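Local coordinates for protein lombricine kinase (Urechis caupo, PDB 3JPZ) that catalyses the reversible transfer of a phosphoryl group between ATP and the guanidino compound lombricine, as a phosphagen kinase, at residues Y30-G35 against F72-D77; R139-V144 against W215-D220. One frame throughout, in Å; residues are numbered along the deposited sequence.

Contact 1 comes first along the chain and closes before contact 2 opens. It pairs helix 27-33 with helix 73-83 in the N-terminal domain, whereas contact 2, in the C-terminal catalytic domain, lays helix 135-149 against the end of strand 212-216 of the eight-stranded antiparallel sheet. Their centres lie about 28 Å apart and their nearest atoms about 12 Å; they share no helix or strand and do not touch. Contact 1 joins two helices and involves no strand. The dimer relates them instead: Tyr-30 packs on Arg-135 of the second subunit, and Arg-139 donates to the backbone oxygens of Ala-9 and Phe-11 of the second subunit, so helices 27-33 and 135-149 both border the interface.

Contact 1. Residues Y30-G35 against F72-D77; sequences YQRLFG and FKELFD
Leu-33 fills the buried half of this contact, its side chain directed at the start of helix 73-83 between Phe-72 and Leu-75. Its CD1 methyl lies 3.9 Å from Leu-75 CB, while Leu-33 CB and CD2 both approach CD1 of the Phe-72 ring. The Leu-33 carbonyl oxygen is at the ring's edge, 3.9 Å from Phe-72 CE1. Val-44 of helix 44-53 touches both Leu-33 and Phe-72 and so extends this apolar cluster.

The solvent side is polar. Arg-32 grips the Glu-74 carboxylate side-on with two nitrogens: NE meets the syn lone pair of OE2 at 2.9 Å, almost straight (166°) and nearly in the guanidinium plane, whereas NH2 reaches OE1 at 3.2 Å along a more bent path. The two planes are turned 38° apart. A bend at chi3 (-75°) swings the guanidinium round to the acid. Leu-33 CD2 stands at the inner edge of the carboxylate, 3.9 Å from Glu-74 OE2, so the acid borders both the apolar cluster and the guanidinium.

Phe-72 occupies the N-cap position, its carbonyl oxygen accepting from both Leu-75 N and Phe-76 N. Apolar side chains inside and an ion pair towards solvent: this is the helix packing of the small, all-helical N-terminal domain of phosphagen kinases.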
ATOM      1  N   TYR A  30     -18.417  16.480  -1.140  1.00 20.71           N
ATOM      2  CA  TYR A  30     -17.113  16.296  -1.762  1.00 17.93           C
ATOM      3  C   TYR A  30     -16.618  17.604  -2.352  1.00 21.27           C
ATOM      4  O   TYR A  30     -15.456  17.964  -2.190  1.00 21.53           O
ATOM      5  CB  TYR A  30     -17.175  15.233  -2.856  1.00 19.24           C
ATOM      6  CG  TYR A  30     -15.820  14.880  -3.415  1.00 18.70           C
ATOM      7  CD1 TYR A  30     -14.896  14.179  -2.649  1.00 17.49           C
ATOM      8  CD2 TYR A  30     -15.460  15.242  -4.708  1.00 16.79           C
ATOM      9  CE1 TYR A  30     -13.657  13.851  -3.153  1.00 18.62           C
ATOM     10  CE2 TYR A  30     -14.210  14.918  -5.221  1.00 13.26           C
ATOM     11  CZ  TYR A  30     -13.319  14.225  -4.441  1.00 12.95           C
ATOM     12  OH  TYR A  30     -12.077  13.902  -4.934  1.00 14.50           O
ATOM     13  N   GLN A  31     -17.513  18.319  -3.022  1.00 18.37           N
ATOM     14  CA  GLN A  31     -17.165  19.559  -3.697  1.00 17.41           C
ATOM     15  C   GLN A  31     -16.779  20.624  -2.675  1.00 20.79           C
ATOM     16  O   GLN A  31     -15.825  21.373  -2.872  1.00 22.62           O
ATOM     17  CB  GLN A  31     -18.350  20.029  -4.544  1.00 29.53           C
ATOM     18  CG  GLN A  31     -18.020  21.073  -5.597  1.00 34.79           C
ATOM     19  CD  GLN A  31     -19.210  21.375  -6.491  1.00 50.62           C
ATOM     20  OE1 GLN A  31     -20.344  21.470  -6.022  1.00 48.45           O
ATOM     21  NE2 GLN A  31     -18.958  21.525  -7.786  1.00 56.67           N
ATOM     22  N   ARG A  32     -17.524  20.678  -1.580  1.00 22.18           N
ATOM     23  CA  ARG A  32     -17.246  21.629  -0.513  1.00 23.96           C
ATOM     24  C   ARG A  32     -15.867  21.404   0.076  1.00 32.72           C
ATOM     25  O   ARG A  32     -15.147  22.356   0.376  1.00 24.09           O
ATOM     26  CB  ARG A  32     -18.276  21.486   0.601  1.00 23.38           C
ATOM     27  CG  ARG A  32     -19.616  22.113   0.302  1.00 24.59           C
ATOM     28  CD  ARG A  32     -20.453  22.242   1.569  1.00 23.25           C
ATOM     29  NE  ARG A  32     -20.998  20.956   1.989  1.00 21.90           N
ATOM     30  CZ  ARG A  32     -22.084  20.393   1.472  1.00 30.23           C
ATOM     31  NH1 ARG A  32     -22.756  21.002   0.509  1.00 31.53           N
ATOM     32  NH2 ARG A  32     -22.503  19.219   1.923  1.00 35.22           N
ATOM     33  N   LEU A  33     -15.512  20.134   0.238  1.00 26.65           N
ATOM     34  CA  LEU A  33     -14.294  19.749   0.936  1.00 27.81           C
ATOM     35  C   LEU A  33     -13.107  19.681  -0.007  1.00 24.31           C
ATOM     36  O   LEU A  33     -11.955  19.735   0.424  1.00 27.04           O
ATOM     37  CB  LEU A  33     -14.508  18.397   1.623  1.00 14.57           C
ATOM     38  CG  LEU A  33     -15.708  18.452   2.560  1.00 14.52           C
ATOM     39  CD1 LEU A  33     -16.096  17.069   3.079  1.00 27.46           C
ATOM     40  CD2 LEU A  33     -15.393  19.388   3.705  1.00 20.00           C
ATOM     41  N   PHE A  34     -13.395  19.576  -1.298  1.00 23.57           N
ATOM     42  CA  PHE A  34     -12.350  19.513  -2.314  1.00 26.17           C
ATOM     43  C   PHE A  34     -11.655  20.868  -2.381  1.00 16.65           C
ATOM     44  O   PHE A  34     -12.309  21.899  -2.477  1.00 27.15           O
ATOM     45  CB  PHE A  34     -12.959  19.154  -3.670  1.00 30.34           C
ATOM     46  CG  PHE A  34     -11.957  18.679  -4.679  1.00 30.19           C
ATOM     47  CD1 PHE A  34     -11.608  17.346  -4.747  1.00 23.36           C
ATOM     48  CD2 PHE A  34     -11.369  19.564  -5.564  1.00 38.73           C
ATOM     49  CE1 PHE A  34     -10.687  16.906  -5.668  1.00 27.90           C
ATOM     50  CE2 PHE A  34     -10.452  19.124  -6.492  1.00 27.16           C
ATOM     51  CZ  PHE A  34     -10.109  17.796  -6.541  1.00 27.61           C
ATOM     52  N   GLY A  35     -10.332  20.868  -2.305  1.00 24.95           N
ATOM     53  CA  GLY A  35      -9.586  22.115  -2.322  1.00 40.80           C
ATOM     54  C   GLY A  35      -9.267  22.623  -0.928  1.00 39.71           C
ATOM     55  O   GLY A  35      -8.491  23.564  -0.762  1.00 37.54           O
ATOM     56  N   PHE A  72     -12.362  18.881   7.711  1.00 15.70           N
ATOM     57  CA  PHE A  72     -13.344  18.006   7.079  1.00 21.07           C
ATOM     58  C   PHE A  72     -14.370  17.581   8.111  1.00 24.07           C
ATOM     59  O   PHE A  72     -14.852  16.451   8.109  1.00 23.11           O
ATOM     60  CB  PHE A  72     -12.629  16.816   6.462  1.00 21.39           C
ATOM     61  CG  PHE A  72     -11.445  17.217   5.642  1.00 17.29           C
ATOM     62  CD1 PHE A  72     -11.623  17.891   4.447  1.00 13.42           C
ATOM     63  CD2 PHE A  72     -10.158  16.980   6.089  1.00 22.03           C
ATOM     64  CE1 PHE A  72     -10.538  18.288   3.699  1.00 16.39           C
ATOM     65  CE2 PHE A  72      -9.069  17.373   5.340  1.00 26.26           C
ATOM     66  CZ  PHE A  72      -9.259  18.027   4.148  1.00 25.58           C
ATOM     67  N   LYS A  73     -14.699  18.524   8.989  1.00 24.25           N
ATOM     68  CA  LYS A  73     -15.620  18.294  10.093  1.00 13.90           C
ATOM     69  C   LYS A  73     -16.920  17.632   9.664  1.00 22.02           C
ATOM     70  O   LYS A  73     -17.396  16.712  10.322  1.00 19.38           O
ATOM     71  CB  LYS A  73     -15.932  19.612  10.799  1.00 29.11           C
ATOM     72  CG  LYS A  73     -16.769  19.456  12.054  1.00 37.12           C
ATOM     73  CD  LYS A  73     -16.797  20.741  12.857  1.00 34.79           C
ATOM     74  CE  LYS A  73     -16.946  20.459  14.343  1.00 39.61           C
ATOM     75  NZ  LYS A  73     -17.982  19.429  14.608  1.00 17.32           N
ATOM     76  N   GLU A  74     -17.500  18.096   8.567  1.00 22.15           N
ATOM     77  CA  GLU A  74     -18.827  17.633   8.187  1.00 25.29           C
ATOM     78  C   GLU A  74     -18.797  16.187   7.708  1.00 22.24           C
ATOM     79  O   GLU A  74     -19.812  15.490   7.757  1.00 22.16           O
ATOM     80  CB  GLU A  74     -19.425  18.535   7.112  1.00 28.32           C
ATOM     81  CG  GLU A  74     -19.100  18.136   5.688  1.00 29.54           C
ATOM     82  CD  GLU A  74     -19.887  18.950   4.688  1.00 28.51           C
ATOM     83  OE1 GLU A  74     -21.134  18.921   4.747  1.00 31.17           O
ATOM     84  OE2 GLU A  74     -19.255  19.631   3.857  1.00 24.69           O
ATOM     85  N   LEU A  75     -17.630  15.739   7.255  1.00 26.41           N
ATOM     86  CA  LEU A  75     -17.473  14.361   6.817  1.00 14.09           C
ATOM     87  C   LEU A  75     -17.198  13.448   8.002  1.00 17.82           C
ATOM     88  O   LEU A  75     -17.789  12.370   8.129  1.00 20.16           O
ATOM     89  CB  LEU A  75     -16.350  14.246   5.779  1.00 12.42           C
ATOM     90  CG  LEU A  75     -16.083  12.838   5.247  1.00 21.91           C
ATOM     91  CD1 LEU A  75     -17.376  12.125   4.847  1.00 16.88           C
ATOM     92  CD2 LEU A  75     -15.116  12.900   4.079  1.00 25.90           C
ATOM     93  N   PHE A  76     -16.289  13.869   8.872  1.00 19.38           N
ATOM     94  CA  PHE A  76     -16.017  13.099  10.066  1.00 22.30           C
ATOM     95  C   PHE A  76     -17.252  13.033  10.935  1.00 12.67           C
ATOM     96  O   PHE A  76     -17.561  11.991  11.487  1.00 17.79           O
ATOM     97  CB  PHE A  76     -14.840  13.683  10.840  1.00 15.07           C
ATOM     98  CG  PHE A  76     -13.518  13.339  10.240  1.00 12.64           C
ATOM     99  CD1 PHE A  76     -12.795  12.253  10.703  1.00 11.07           C
ATOM    100  CD2 PHE A  76     -13.020  14.067   9.182  1.00 13.80           C
ATOM    101  CE1 PHE A  76     -11.594  11.932  10.145  1.00 16.02           C
ATOM    102  CE2 PHE A  76     -11.817  13.738   8.613  1.00 18.63           C
ATOM    103  CZ  PHE A  76     -11.104  12.674   9.090  1.00 14.01           C
ATOM    104  N   ASP A  77     -17.984  14.131  11.033  1.00 16.85           N
ATOM    105  CA  ASP A  77     -19.129  14.157  11.933  1.00 20.47           C
ATOM    106  C   ASP A  77     -20.201  13.176  11.465  1.00 17.76           C
ATOM    107  O   ASP A  77     -20.812  12.484  12.271  1.00 12.87           O
ATOM    108  CB  ASP A  77     -19.685  15.568  12.066  1.00 24.87           C
ATOM    109  CG  ASP A  77     -18.909  16.402  13.066  1.00 26.78           C
ATOM    110  OD1 ASP A  77     -17.808  15.977  13.472  1.00 23.22           O
ATOM    111  OD2 ASP A  77     -19.407  17.478  13.454  1.00 23.03           O
TER

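Contact 2. Residues R139-V144 against W215-D220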
ATOM      1  N   ARG A 139       9.649  10.205  13.755  1.00 28.91           N
ATOM      2  CA  ARG A 139      10.793  10.072  14.638  1.00 23.22           C
ATOM      3  C   ARG A 139      10.618  10.974  15.845  1.00 18.28           C
ATOM      4  O   ARG A 139      11.088  10.647  16.920  1.00 24.38           O
ATOM      5  CB  ARG A 139      12.089  10.432  13.907  1.00 29.06           C
ATOM      6  CG  ARG A 139      12.600   9.345  12.982  1.00 21.61           C
ATOM      7  CD  ARG A 139      13.435   9.949  11.874  1.00 30.67           C
ATOM      8  NE  ARG A 139      13.865   8.956  10.897  1.00 27.03           N
ATOM      9  CZ  ARG A 139      14.635   9.233   9.852  1.00 36.71           C
ATOM     10  NH1 ARG A 139      15.061  10.479   9.650  1.00 26.57           N
ATOM     11  NH2 ARG A 139      14.980   8.264   9.014  1.00 19.53           N
ATOM     12  N   GLU A 140       9.956  12.113  15.649  1.00 28.48           N
ATOM     13  CA  GLU A 140       9.666  13.046  16.733  1.00 27.28           C
ATOM     14  C   GLU A 140       8.617  12.473  17.684  1.00 26.90           C
ATOM     15  O   GLU A 140       8.711  12.654  18.889  1.00 27.42           O
ATOM     16  CB  GLU A 140       9.202  14.395  16.179  1.00 41.16           C
ATOM     17  CG  GLU A 140       8.786  15.410  17.243  1.00 38.31           C
ATOM     18  CD  GLU A 140       9.933  15.834  18.144  1.00 36.52           C
ATOM     19  OE1 GLU A 140      11.074  15.402  17.895  1.00 30.09           O
ATOM     20  OE2 GLU A 140       9.691  16.596  19.104  1.00 49.45           O
ATOM     21  N   VAL A 141       7.612  11.786  17.148  1.00 17.56           N
ATOM     22  CA  VAL A 141       6.696  11.041  18.005  1.00 17.10           C
ATOM     23  C   VAL A 141       7.483  10.021  18.828  1.00 17.55           C
ATOM     24  O   VAL A 141       7.404  10.005  20.057  1.00 19.09           O
ATOM     25  CB  VAL A 141       5.613  10.284  17.212  1.00 16.06           C
ATOM     26  CG1 VAL A 141       4.798   9.443  18.159  1.00 15.69           C
ATOM     27  CG2 VAL A 141       4.716  11.244  16.466  1.00 15.85           C
ATOM     28  N   GLU A 142       8.252   9.175  18.150  1.00 17.64           N
ATOM     29  CA  GLU A 142       9.040   8.159  18.835  1.00 18.00           C
ATOM     30  C   GLU A 142       9.953   8.783  19.888  1.00 34.72           C
ATOM     31  O   GLU A 142      10.125   8.229  20.967  1.00 32.57           O
ATOM     32  CB  GLU A 142       9.890   7.356  17.853  1.00 17.32           C
ATOM     33  CG  GLU A 142      10.761   6.292  18.532  1.00 17.76           C
ATOM     34  CD  GLU A 142      11.763   5.663  17.588  1.00 23.42           C
ATOM     35  OE1 GLU A 142      12.337   6.392  16.754  1.00 20.04           O
ATOM     36  OE2 GLU A 142      11.979   4.438  17.674  1.00 32.42           O
ATOM     37  N   ARG A 143      10.544   9.931  19.576  1.00 19.63           N
ATOM     38  CA  ARG A 143      11.493  10.536  20.494  1.00 20.47           C
ATOM     39  C   ARG A 143      10.758  11.037  21.719  1.00 24.14           C
ATOM     40  O   ARG A 143      11.164  10.782  22.846  1.00 34.93           O
ATOM     41  CB  ARG A 143      12.236  11.696  19.849  1.00 21.55           C
ATOM     42  CG  ARG A 143      13.236  12.335  20.798  1.00 26.51           C
ATOM     43  CD  ARG A 143      14.025  13.456  20.147  1.00 35.86           C
ATOM     44  NE  ARG A 143      13.237  14.677  20.013  1.00 54.39           N
ATOM     45  CZ  ARG A 143      12.868  15.449  21.033  1.00 67.62           C
ATOM     46  NH1 ARG A 143      13.200  15.127  22.278  1.00 58.78           N
ATOM     47  NH2 ARG A 143      12.154  16.544  20.807  1.00 78.58           N
ATOM     48  N   VAL A 144       9.670  11.756  21.483  1.00 29.38           N
ATOM     49  CA  VAL A 144       8.887  12.339  22.556  1.00 32.97           C
ATOM     50  C   VAL A 144       8.409  11.258  23.522  1.00 36.36           C
ATOM     51  O   VAL A 144       8.625  11.349  24.726  1.00 25.62           O
ATOM     52  CB  VAL A 144       7.686  13.117  21.983  1.00 35.70           C
ATOM     53  CG1 VAL A 144       6.711  13.506  23.074  1.00 26.31           C
ATOM     54  CG2 VAL A 144       8.174  14.355  21.234  1.00 28.94           C
ATOM     55  N   TRP A 215       3.310   0.558  22.487  1.00 14.53           N
ATOM     56  CA  TRP A 215       3.701   0.459  21.078  1.00 13.69           C
ATOM     57  C   TRP A 215       3.765   1.852  20.492  1.00 13.80           C
ATOM     58  O   TRP A 215       2.821   2.627  20.614  1.00 13.80           O
ATOM     59  CB  TRP A 215       2.700  -0.322  20.246  1.00 12.97           C
ATOM     60  CG  TRP A 215       2.648  -1.773  20.490  1.00 13.90           C
ATOM     61  CD1 TRP A 215       3.504  -2.516  21.234  1.00 14.27           C
ATOM     62  CD2 TRP A 215       1.692  -2.678  19.942  1.00 12.58           C
ATOM     63  NE1 TRP A 215       3.128  -3.838  21.199  1.00 14.23           N
ATOM     64  CE2 TRP A 215       2.019  -3.962  20.406  1.00 13.33           C
ATOM     65  CE3 TRP A 215       0.588  -2.526  19.093  1.00 12.65           C
ATOM     66  CZ2 TRP A 215       1.273  -5.095  20.061  1.00 12.94           C
ATOM     67  CZ3 TRP A 215      -0.153  -3.654  18.755  1.00 17.15           C
ATOM     68  CH2 TRP A 215       0.199  -4.919  19.235  1.00 11.69           C
ATOM     69  N   ILE A 216       4.863   2.158  19.831  1.00 14.52           N
ATOM     70  CA  ILE A 216       5.012   3.445  19.183  1.00 17.86           C
ATOM     71  C   ILE A 216       4.906   3.288  17.671  1.00 20.03           C
ATOM     72  O   ILE A 216       5.579   2.453  17.065  1.00 20.00           O
ATOM     73  CB  ILE A 216       6.347   4.111  19.567  1.00 15.17           C
ATOM     74  CG1 ILE A 216       6.397   4.339  21.078  1.00 23.50           C
ATOM     75  CG2 ILE A 216       6.528   5.435  18.825  1.00 20.14           C
ATOM     76  CD1 ILE A 216       7.658   5.000  21.556  1.00 25.59           C
ATOM     77  N   ASN A 217       4.019   4.077  17.082  1.00 16.48           N
ATOM     78  CA  ASN A 217       3.962   4.256  15.644  1.00 13.71           C
ATOM     79  C   ASN A 217       3.568   2.983  14.901  1.00 13.02           C
ATOM     80  O   ASN A 217       3.965   2.773  13.762  1.00 18.38           O
ATOM     81  CB  ASN A 217       5.282   4.857  15.132  1.00 13.64           C
ATOM     82  CG  ASN A 217       5.393   6.351  15.442  1.00 19.70           C
ATOM     83  OD1 ASN A 217       4.395   7.067  15.434  1.00 23.25           O
ATOM     84  ND2 ASN A 217       6.597   6.819  15.726  1.00 14.92           N
ATOM     85  N   GLU A 218       2.775   2.141  15.554  1.00 29.40           N
ATOM     86  CA  GLU A 218       2.048   1.101  14.839  1.00 24.81           C
ATOM     87  C   GLU A 218       0.833   1.767  14.190  1.00 17.29           C
ATOM     88  O   GLU A 218       0.952   2.392  13.136  1.00 25.59           O
ATOM     89  CB  GLU A 218       1.625  -0.030  15.776  1.00 12.10           C
ATOM     90  CG  GLU A 218       1.118  -1.258  15.044  1.00 16.23           C
ATOM     91  CD  GLU A 218      -0.230  -1.733  15.539  1.00 20.76           C
ATOM     92  OE1 GLU A 218      -0.877  -1.009  16.331  1.00 17.89           O
ATOM     93  OE2 GLU A 218      -0.650  -2.827  15.116  1.00 23.43           O
ATOM     94  N   GLU A 219      -0.325   1.665  14.832  1.00 15.07           N
ATOM     95  CA  GLU A 219      -1.558   2.256  14.310  1.00 22.32           C
ATOM     96  C   GLU A 219      -1.746   3.674  14.834  1.00 15.81           C
ATOM     97  O   GLU A 219      -2.168   4.571  14.108  1.00 17.36           O
ATOM     98  CB  GLU A 219      -2.758   1.389  14.698  1.00 22.76           C
ATOM     99  CG  GLU A 219      -4.101   1.951  14.277  1.00 25.56           C
ATOM    100  CD  GLU A 219      -5.228   0.936  14.424  1.00 35.36           C
ATOM    101  OE1 GLU A 219      -6.406   1.347  14.355  1.00 41.21           O
ATOM    102  OE2 GLU A 219      -4.938  -0.268  14.611  1.00 28.05           O
ATOM    103  N   ASP A 220      -1.426   3.858  16.108  1.00 11.51           N
ATOM    104  CA  ASP A 220      -1.494   5.158  16.759  1.00 16.50           C
ATOM    105  C   ASP A 220      -0.066   5.584  17.065  1.00 16.47           C
ATOM    106  O   ASP A 220       0.858   4.783  16.953  1.00 18.19           O
ATOM    107  CB  ASP A 220      -2.309   5.066  18.052  1.00 26.19           C
ATOM    108  CG  ASP A 220      -3.743   4.607  17.808  1.00 38.38           C
ATOM    109  OD1 ASP A 220      -4.483   5.309  17.088  1.00 34.98           O
ATOM    110  OD2 ASP A 220      -4.132   3.546  18.340  1.00 29.38           O
TER
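The carboxamide of Asn-217 turns its outer end, OD1 and ND2, to helix 135-149, where Val-141 and Glu-142 meet it. Both approach from one side of the amide plane: Val-141 CG1 stands 3.6 Å from OD1 of Asn-217, raised out of that plane, and the backbone N of Glu-142 is 3.8 Å from Asn-217 ND2, likewise tilted. The same face carries the CG2 methyl of the preceding Ile-216, 3.7 Å from Asn-217 CG, whereas the other face meets no atom of 139-144.

Ile-216 makes the second half of the contact. With CG2 anti to the backbone N (CG1 chi1 -61°), this methyl bears on the helix backbone, 3.7 Å from Glu-142 CA and 4.0 Å from Glu-142 CB, while its contact with Val-141 CG1 is looser at 4.4 Å. The two segments thus meet by van der Waals packing, without a hydrogen bond between them. The polar grip lies just beyond them: Asn-217 ND2 donates to the carbonyl oxygens of Arg-138, one residue earlier on the helix, and Ala-201, which fixes the amide and satisfies a buried donor twice. Glu-142 carries its extended chain past the apolar patch to bond Tyr-160 OH through OE2.

Asn-217 has left-handed backbone angles (66°/30°), which turn the chain out of strand 212-216 into the connection to strand 222-229. Asp-220 in that connection forms a salt bridge with Arg-223, an ADP-binding residue. Ile-216 still pairs by its backbone with Gly-203 of strand 203-207, and Trp-215 with Arg-223 of strand 222-229. Helix 135-149 therefore packs where strand 212-216 gives way to its hairpin turn, and through Glu-142 it also reaches strand 158-162 at the margin of the sheet.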